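PDB 3IV7: alcohol dehydrogenase IV from Corynebacterium glutamicum, which probably reduces maleylacetate with NADH as a member of the iron-containing alcohol dehydrogenase family, whose enzymes commonly bind a metal ion. Local coordinates for residues A[261-264]-A[265-269]. Residues are numbered along the deposited sequence; the frame is centred on the assembly and turned at random.
Sequences ATVL and PYVLA
Two backbone N-H groups of the next turn converge on the carbonyl oxygen of Val263. Val267 N supplies the stronger bond, 3.1 Å from Val263 O and almost in line with that carbonyl; Tyr266 N, 3.0 Å from the same oxygen, reaches it at a bent N-H angle of 125° and adds only a weak bond. The next i to i+4 bond follows, with Leu268 N 2.9 Å from Leu264 O. The break in the pattern lies at Pro265 and Tyr266, whose nitrogens make no i to i+4 bond to the turn before. Pro265 lies inside helix 256-271 of the all-helical C-terminal domain and kinks it: its amide nitrogen carries no hydrogen to give to Ala261 O. Instead the ring fills that place, its CD 3.3 Å from Ala261 O and 3.2 Å from Thr262 O, while the ring as a whole packs against the turn formed by residues 261-264.

Thr262 O, which lacks the usual bond from Tyr266 N, instead meets the tyrosine side chain, lying in the plane of its ring at the edge, 3.1 Å from CD2. With CG beside the backbone N (chi1 -62°), the ring leans back along the helix over the preceding turn, and its hydroxyl is hydrogen-bonded to the carbonyl of Glu353. On another side of the helix Val263 CG1 packs against Val267 CG2 at 3.6 Å, and Val263 also touches His241, Cys245 and Leu248 of helix 240-250. Leu264 and Leu268 both rest on Ile179 of helix 164-181 and on Leu295 of helix 291-301.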
loop_
_atom_site.group_PDB
_atom_site.type_symbol
_atom_site.label_atom_id
_atom_site.label_comp_id
_atom_site.label_asym_id
_atom_site.label_seq_id
_atom_site.Cartn_x
_atom_site.Cartn_y
_atom_site.Cartn_z
ATOM N N ALA A 261 -4.260 -22.209 -10.789
ATOM C CA ALA A 261 -3.161 -22.258 -11.721
ATOM C C ALA A 261 -3.636 -22.550 -13.116
ATOM O O ALA A 261 -3.223 -21.884 -14.068
ATOM C CB ALA A 261 -2.114 -23.301 -11.287
ATOM N N THR A 262 -4.532 -23.515 -13.234
ATOM C CA THR A 262 -5.033 -23.961 -14.525
ATOM C C THR A 262 -5.930 -22.935 -15.205
ATOM O O THR A 262 -5.790 -22.675 -16.390
ATOM C CB THR A 262 -5.800 -25.278 -14.390
ATOM O OG1 THR A 262 -4.939 -26.270 -13.821
ATOM C CG2 THR A 262 -6.332 -25.763 -15.777
ATOM N N VAL A 263 -6.829 -22.337 -14.439
ATOM C CA VAL A 263 -7.825 -21.425 -14.993
ATOM C C VAL A 263 -7.243 -20.066 -15.441
ATOM O O VAL A 263 -7.691 -19.489 -16.455
ATOM C CB VAL A 263 -8.972 -21.214 -13.988
ATOM C CG1 VAL A 263 -9.862 -20.066 -14.421
ATOM C CG2 VAL A 263 -9.783 -22.512 -13.848
ATOM N N LEU A 264 -6.238 -19.578 -14.703
ATOM C CA LEU A 264 -5.651 -18.254 -14.934
ATOM C C LEU A 264 -5.315 -17.911 -16.389
ATOM O O LEU A 264 -5.769 -16.892 -16.896
ATOM C CB LEU A 264 -4.425 -18.061 -14.039
ATOM C CG LEU A 264 -3.632 -16.749 -14.241
ATOM C CD1 LEU A 264 -4.525 -15.516 -14.070
ATOM C CD2 LEU A 264 -2.419 -16.706 -13.283
ATOM N N PRO A 265 -4.524 -18.757 -17.076
ATOM C CA PRO A 265 -4.183 -18.370 -18.451
ATOM C C PRO A 265 -5.377 -18.230 -19.379
ATOM O O PRO A 265 -5.329 -17.453 -20.336
ATOM C CB PRO A 265 -3.297 -19.502 -18.916
ATOM C CG PRO A 265 -3.684 -20.694 -17.978
ATOM C CD PRO A 265 -3.930 -20.057 -16.698
ATOM N N TYR A 266 -6.432 -18.991 -19.116
ATOM C CA TYR A 266 -7.661 -18.939 -19.932
ATOM C C TYR A 266 -8.444 -17.640 -19.672
ATOM O O TYR A 266 -8.942 -17.010 -20.611
ATOM C CB TYR A 266 -8.528 -20.226 -19.704
ATOM C CG TYR A 266 -7.759 -21.436 -20.135
ATOM C CD1 TYR A 266 -7.609 -21.730 -21.491
ATOM C CD2 TYR A 266 -7.026 -22.166 -19.228
ATOM C CE1 TYR A 266 -6.797 -22.726 -21.908
ATOM C CE2 TYR A 266 -6.237 -23.191 -19.627
ATOM C CZ TYR A 266 -6.111 -23.469 -20.981
ATOM O OH TYR A 266 -5.305 -24.504 -21.402
ATOM N N VAL A 267 -8.473 -17.194 -18.422
ATOM C CA VAL A 267 -9.133 -15.908 -18.106
ATOM C C VAL A 267 -8.294 -14.768 -18.649
ATOM O O VAL A 267 -8.829 -13.808 -19.192
ATOM C CB VAL A 267 -9.378 -15.729 -16.653
ATOM C CG1 VAL A 267 -10.018 -14.360 -16.403
ATOM C CG2 VAL A 267 -10.275 -16.883 -16.110
ATOM N N LEU A 268 -6.976 -14.898 -18.575
ATOM C CA LEU A 268 -6.110 -13.876 -19.157
ATOM C C LEU A 268 -6.334 -13.788 -20.661
ATOM O O LEU A 268 -6.575 -12.687 -21.199
ATOM C CB LEU A 268 -4.660 -14.152 -18.875
ATOM C CG LEU A 268 -3.686 -13.121 -19.433
ATOM C CD1 LEU A 268 -4.049 -11.693 -18.930
ATOM C CD2 LEU A 268 -2.289 -13.511 -19.034
ATOM N N ALA A 269 -6.247 -14.930 -21.343
ATOM C CA ALA A 269 -6.455 -14.984 -22.798
ATOM C C ALA A 269 -7.785 -14.390 -23.183
ATOM O O ALA A 269 -7.883 -13.655 -24.158
ATOM C CB ALA A 269 -6.369 -16.423 -23.293
#